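Local atomic coordinates of PixA inclusion body protein (Burkholderia cenocepacia, PDB entry 4LZK), a protein that is of unknown function but belongs to the PixA family of bacterial inclusion body proteins. Residues Asn44-Pro49 / Gly176-Val181; Gln18-Leu23 / Met55-Ala60. One frame throughout, in Å; residues are numbered along the deposited sequence.

Interaction 1: residues Asn44-Pro49 / Gly176-Val181; sequences NPTSIP and GYFFWV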
loop_
_atom_site.group_PDB
_atom_site.type_symbol
_atom_site.label_atom_id
_atom_site.label_comp_id
_atom_site.label_asym_id
_atom_site.label_seq_id
_atom_site.Cartn_x
_atom_site.Cartn_y
_atom_site.Cartn_z
ATOM N N ASN C 44 -11.314 5.437 31.944
ATOM C CA ASN C 44 -10.889 4.087 31.680
ATOM C C ASN C 44 -11.414 3.604 30.340
ATOM O O ASN C 44 -12.246 2.658 30.283
ATOM C CB ASN C 44 -11.467 3.168 32.750
ATOM C CG ASN C 44 -10.410 2.348 33.407
ATOM O OD1 ASN C 44 -9.692 2.851 34.287
ATOM N ND2 ASN C 44 -10.266 1.090 32.983
ATOM N N PRO C 45 -10.877 4.152 29.231
ATOM C CA PRO C 45 -11.469 3.830 27.928
ATOM C C PRO C 45 -11.167 2.431 27.432
ATOM O O PRO C 45 -10.161 1.838 27.823
ATOM C CB PRO C 45 -10.837 4.909 26.986
ATOM C CG PRO C 45 -9.494 5.156 27.639
ATOM C CD PRO C 45 -9.848 5.190 29.126
ATOM N N THR C 46 -12.075 1.912 26.604
ATOM C CA THR C 46 -11.946 0.606 25.997
ATOM C C THR C 46 -10.964 0.621 24.780
ATOM O O THR C 46 -11.103 1.370 23.871
ATOM C CB THR C 46 -13.290 0.047 25.584
ATOM O OG1 THR C 46 -14.098 -0.201 26.765
ATOM C CG2 THR C 46 -13.147 -1.200 24.776
ATOM N N SER C 47 -9.973 -0.247 24.878
ATOM C CA SER C 47 -8.989 -0.472 23.811
ATOM C C SER C 47 -9.657 -0.948 22.539
ATOM O O SER C 47 -10.440 -1.893 22.581
ATOM C CB SER C 47 -8.024 -1.554 24.293
ATOM O OG SER C 47 -7.023 -1.646 23.323
ATOM N N ILE C 48 -9.348 -0.346 21.398
ATOM C CA ILE C 48 -9.758 -0.827 20.096
ATOM C C ILE C 48 -8.561 -0.987 19.191
ATOM O O ILE C 48 -7.564 -0.266 19.327
ATOM C CB ILE C 48 -10.784 0.089 19.373
ATOM C CG1 ILE C 48 -10.108 1.365 18.838
ATOM C CG2 ILE C 48 -11.956 0.362 20.267
ATOM C CD1 ILE C 48 -11.009 2.403 18.257
ATOM N N PRO C 49 -8.629 -1.948 18.244
ATOM C CA PRO C 49 -7.495 -2.099 17.333
ATOM C C PRO C 49 -7.419 -0.980 16.360
ATOM O O PRO C 49 -8.445 -0.374 16.061
ATOM C CB PRO C 49 -7.799 -3.435 16.625
ATOM C CG PRO C 49 -9.291 -3.522 16.658
ATOM C CD PRO C 49 -9.662 -2.962 18.018
ATOM N N GLY C 176 -19.986 4.510 24.363
ATOM C CA GLY C 176 -18.825 4.169 25.165
ATOM C C GLY C 176 -17.590 5.054 24.968
ATOM O O GLY C 176 -17.585 5.942 24.109
ATOM N N TYR C 177 -16.582 4.823 25.810
ATOM C CA TYR C 177 -15.317 5.515 25.688
ATOM C C TYR C 177 -14.243 4.537 25.233
ATOM O O TYR C 177 -14.134 3.442 25.752
ATOM C CB TYR C 177 -14.879 6.206 26.947
ATOM C CG TYR C 177 -15.856 7.204 27.489
ATOM C CD1 TYR C 177 -15.864 8.524 27.011
ATOM C CD2 TYR C 177 -16.781 6.837 28.501
ATOM C CE1 TYR C 177 -16.769 9.472 27.490
ATOM C CE2 TYR C 177 -17.677 7.770 29.005
ATOM C CZ TYR C 177 -17.660 9.078 28.534
ATOM O OH TYR C 177 -18.502 10.023 29.064
ATOM N N PHE C 178 -13.461 4.935 24.242
ATOM C CA PHE C 178 -12.564 4.049 23.577
ATOM C C PHE C 178 -11.235 4.750 23.310
ATOM O O PHE C 178 -11.170 5.944 23.401
ATOM C CB PHE C 178 -13.118 3.650 22.190
ATOM C CG PHE C 178 -14.407 2.921 22.221
ATOM C CD1 PHE C 178 -14.449 1.582 22.326
ATOM C CD2 PHE C 178 -15.600 3.606 22.099
ATOM C CE1 PHE C 178 -15.672 0.856 22.306
ATOM C CE2 PHE C 178 -16.811 2.923 22.081
ATOM C CZ PHE C 178 -16.858 1.538 22.183
ATOM N N PHE C 179 -10.132 3.963 23.120
ATOM C CA PHE C 179 -8.907 4.506 22.657
ATOM C C PHE C 179 -8.165 3.607 21.706
ATOM O O PHE C 179 -8.319 2.365 21.749
ATOM C CB PHE C 179 -7.994 4.850 23.824
ATOM C CG PHE C 179 -7.259 3.666 24.405
ATOM C CD1 PHE C 179 -7.861 2.878 25.346
ATOM C CD2 PHE C 179 -5.915 3.420 24.084
ATOM C CE1 PHE C 179 -7.174 1.780 25.914
ATOM C CE2 PHE C 179 -5.256 2.320 24.628
ATOM C CZ PHE C 179 -5.891 1.520 25.582
ATOM N N TRP C 180 -7.362 4.219 20.846
ATOM C CA TRP C 180 -6.495 3.464 19.955
ATOM C C TRP C 180 -5.079 4.036 20.058
ATOM O O TRP C 180 -4.868 5.174 20.581
ATOM C CB TRP C 180 -6.951 3.539 18.541
ATOM C CG TRP C 180 -6.575 4.794 17.759
ATOM C CD1 TRP C 180 -5.474 4.932 16.958
ATOM C CD2 TRP C 180 -7.276 6.029 17.672
ATOM N NE1 TRP C 180 -5.465 6.128 16.386
ATOM C CE2 TRP C 180 -6.510 6.883 16.832
ATOM C CE3 TRP C 180 -8.454 6.521 18.217
ATOM C CZ2 TRP C 180 -6.906 8.194 16.514
ATOM C CZ3 TRP C 180 -8.842 7.814 17.914
ATOM C CH2 TRP C 180 -8.073 8.651 17.079
ATOM N N VAL C 181 -4.104 3.269 19.602
ATOM C CA VAL C 181 -2.747 3.696 19.660
ATOM C C VAL C 181 -2.250 3.844 18.269
ATOM O O VAL C 181 -2.521 2.980 17.407
ATOM C CB VAL C 181 -1.919 2.656 20.417
ATOM C CG1 VAL C 181 -0.460 2.970 20.447
ATOM C CG2 VAL C 181 -2.469 2.472 21.816
HETATM O O HOH W 1 -5.737 0.473 22.097
HETATM O O HOH W 2 -5.013 0.598 19.067
#
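Thr46 and Phe178 point the same way from paired strands, side by side on one face of the sheet, while Ser47 and Phe179 share the other. The methyl CG2 of Thr46 lies 3.9 Å from Phe178 CD1, and Ile48, crossing the Phe178 side chain at about a right angle, brings its CG2 branch to 3.5 Å from the same CD1. On the other face the Phe179 ring leans toward the short strand and presents its CD1-CE1 edge to Pro45 O: CG, between the backbone N and the carbonyl carbon (chi1 80°), carries CD1 to 3.6 Å from Pro45 CG. Ser47 CB meets CE1 and CZ of the same ring. Back on the Phe178 side, Ile48 runs alongside Trp180, CG1 against CB.

The backbones are joined by three bonds: Thr46 N to Tyr177 O (2.7 Å), Phe179 N to Thr46 O, and Ile48 N to Phe179 O. One water links Ser47 OG with Phe179 O, and a second accepts from Val181 N while donating to Ile48 O (2.7 Å), extending the pairing after direct bonding stops. Thr46 OG1 is taken by Ser39 N, and Ile31 of helix 28-34 packs on Phe178 and Ile48. The alternating bonds and in-register side chains are those of a short parallel strand pairing of two bridges, adding strand 46-47 to the long strand 172-186 of a mixed sheet.

Interaction 2: residues Gln18-Leu23 / Met55-Ala60; sequences QSIQIL and MLNGHA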
loop_
_atom_site.group_PDB
_atom_site.type_symbol
_atom_site.label_atom_id
_atom_site.label_comp_id
_atom_site.label_asym_id
_atom_site.label_seq_id
_atom_site.Cartn_x
_atom_site.Cartn_y
_atom_site.Cartn_z
ATOM N N GLN C 18 6.579 23.051 9.566
ATOM C CA GLN C 18 5.285 22.795 8.888
ATOM C C GLN C 18 4.140 22.689 9.918
ATOM O O GLN C 18 4.370 22.559 11.135
ATOM C CB GLN C 18 5.402 21.505 8.056
ATOM C CG GLN C 18 6.546 21.469 7.047
ATOM C CD GLN C 18 6.385 22.532 5.955
ATOM O OE1 GLN C 18 5.353 22.644 5.364
ATOM N NE2 GLN C 18 7.410 23.318 5.725
ATOM N N SER C 19 2.908 22.872 9.460
ATOM C CA SER C 19 1.696 22.651 10.245
ATOM C C SER C 19 0.871 21.574 9.545
ATOM O O SER C 19 0.340 21.814 8.483
ATOM C CB SER C 19 0.861 23.883 10.283
ATOM O OG SER C 19 1.676 24.923 10.712
ATOM N N ILE C 20 0.814 20.405 10.147
ATOM C CA ILE C 20 0.261 19.223 9.558
ATOM C C ILE C 20 -1.121 18.989 10.172
ATOM O O ILE C 20 -1.298 19.047 11.342
ATOM C CB ILE C 20 1.136 18.043 9.933
ATOM C CG1 ILE C 20 2.556 18.311 9.427
ATOM C CG2 ILE C 20 0.562 16.797 9.296
ATOM C CD1 ILE C 20 3.549 17.412 10.168
ATOM N N GLN C 21 -2.106 18.816 9.341
ATOM C CA GLN C 21 -3.395 18.476 9.823
ATOM C C GLN C 21 -3.603 16.979 9.765
ATOM O O GLN C 21 -3.341 16.327 8.731
ATOM C CB GLN C 21 -4.447 19.167 8.929
ATOM C CG GLN C 21 -4.417 20.687 8.838
ATOM C CD GLN C 21 -5.167 21.151 7.566
ATOM O OE1 GLN C 21 -4.759 20.822 6.417
ATOM N NE2 GLN C 21 -6.187 21.913 7.747
ATOM N N ILE C 22 -4.176 16.418 10.841
ATOM C CA ILE C 22 -4.338 15.018 10.882
ATOM C C ILE C 22 -5.821 14.743 11.143
ATOM O O ILE C 22 -6.353 15.367 12.002
ATOM C CB ILE C 22 -3.455 14.322 11.980
ATOM C CG1 ILE C 22 -1.951 14.566 11.803
ATOM C CG2 ILE C 22 -3.770 12.848 12.048
ATOM C CD1 ILE C 22 -1.168 14.157 13.060
ATOM N N LEU C 23 -6.440 13.817 10.397
ATOM C CA LEU C 23 -7.818 13.414 10.595
ATOM C C LEU C 23 -7.906 11.936 10.898
ATOM O O LEU C 23 -7.483 11.045 10.087
ATOM C CB LEU C 23 -8.715 13.829 9.404
ATOM C CG LEU C 23 -10.226 13.651 9.623
ATOM C CD1 LEU C 23 -10.723 14.624 10.691
ATOM C CD2 LEU C 23 -10.935 13.820 8.290
HETATM N N MSE C 55 -6.311 6.833 9.504
HETATM C CA MSE C 55 -5.720 8.163 9.868
HETATM C C MSE C 55 -5.107 8.741 8.595
HETATM O O MSE C 55 -4.493 8.030 7.850
HETATM C CB MSE C 55 -4.669 8.033 10.931
HETATM C CG MSE C 55 -5.265 7.823 12.327
HETATM SE SE MSE C 55 -3.931 7.758 13.770
HETATM C CE MSE C 55 -3.741 9.642 13.982
ATOM N N LEU C 56 -5.358 10.002 8.346
ATOM C CA LEU C 56 -4.880 10.716 7.169
ATOM C C LEU C 56 -4.155 11.967 7.626
ATOM O O LEU C 56 -4.507 12.539 8.709
ATOM C CB LEU C 56 -6.085 11.135 6.394
ATOM C CG LEU C 56 -6.999 9.955 5.959
ATOM C CD1 LEU C 56 -8.173 10.564 5.291
ATOM C CD2 LEU C 56 -6.360 8.912 5.080
ATOM N N ASN C 57 -3.209 12.435 6.839
ATOM C CA ASN C 57 -2.534 13.667 7.141
ATOM C C ASN C 57 -2.176 14.403 5.840
ATOM O O ASN C 57 -2.029 13.809 4.774
ATOM C CB ASN C 57 -1.264 13.440 8.011
ATOM C CG ASN C 57 -0.234 12.650 7.288
ATOM O OD1 ASN C 57 -0.304 11.440 7.284
ATOM N ND2 ASN C 57 0.642 13.341 6.510
ATOM N N GLY C 58 -2.122 15.703 5.900
ATOM C CA GLY C 58 -1.765 16.479 4.714
ATOM C C GLY C 58 -0.287 16.390 4.411
ATOM O O GLY C 58 0.543 16.060 5.251
ATOM N N HIS C 59 0.046 16.626 3.169
ATOM C CA HIS C 59 1.465 16.497 2.770
ATOM C C HIS C 59 2.292 17.720 3.113
ATOM O O HIS C 59 1.800 18.808 3.133
ATOM C CB HIS C 59 1.550 16.177 1.292
ATOM C CG HIS C 59 0.878 14.892 0.928
ATOM N ND1 HIS C 59 1.327 13.677 1.400
ATOM C CD2 HIS C 59 -0.209 14.628 0.155
ATOM C CE1 HIS C 59 0.561 12.719 0.915
ATOM N NE2 HIS C 59 -0.384 13.266 0.164
ATOM N N ALA C 60 3.575 17.522 3.346
ATOM C CA ALA C 60 4.515 18.607 3.621
ATOM C C ALA C 60 5.947 18.091 3.417
ATOM O O ALA C 60 6.170 16.897 3.524
ATOM C CB ALA C 60 4.327 19.132 5.032
#
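An antiparallel strand pairing joins Gln18-Leu23 to Met55-Ala60, where strand 53-57, outermost of its mixed sheet within the chain, lies against strand 19-26. The axes of the two short strands approach to 4.7 Å at 161°. Leu23 and Leu56 form a hydrogen-bonded pair: Leu23 N gives to Leu56 O and Leu56 N to Leu23 O, both at 2.9 Å. Ile22 and Asn57 make the adjoining non-hydrogen-bonded pair, and past it Gly58 N reaches Gln21 O (3.1 Å), so the bonding runs on just beyond the end of strand 53-57.

On the face carrying Ile22 and Asn57, the two branches of Ile22 divide their work. CG2, anti to the backbone N, meets CE of selenomethionine Met55 at 3.7 Å, the Met55 chain being bent at its last torsion (chi3 82°); CG1 touches Asn57 CB at 4.0 Å. Ile20 CG2 also touches that CB, next to Ile22 CG1, its side chain running the same way as that of Asn57. The amide of Asn57 turns along its own strand: ND2 donates to Gly58 O (3.0 Å) from above the carbonyl plane, while OD1 is held by Ser65 OG, satisfying both ends of a buried group. At the far end the bent Gln18 chain curls against the methyl of Ala60, with OE1 3.7 Å from CB.

Leu72, Leu74 and Leu76 of strand 72-76 cover the Ile20, Ile22, Met55 and Asn57 face. Strand 81-88 flanks strand 19-26, and Val25 of a neighbouring subunit packs on Leu23 and Leu56.

Interactions 1 and 2 lie on opposite sides of the chain's centre, with their own centres about 23 Å apart, and each belongs to a different mixed sheet. Strand 46-47 and strand 53-57 follow one another in the chain, so one short connection leads from the edge pairing of interaction 1 into the antiparallel pairing of interaction 2. The sheets also meet directly: Trp180 NE1 of interaction 1 packs 3.4 Å from the selenium atom SE of Met55 in interaction 2. Each contact pairs strands within its own sheet, and the packing of Trp180 and Trp182 on Met55 joins the two sheets. Both contacts are approached by other subunits of the six-chain assembly.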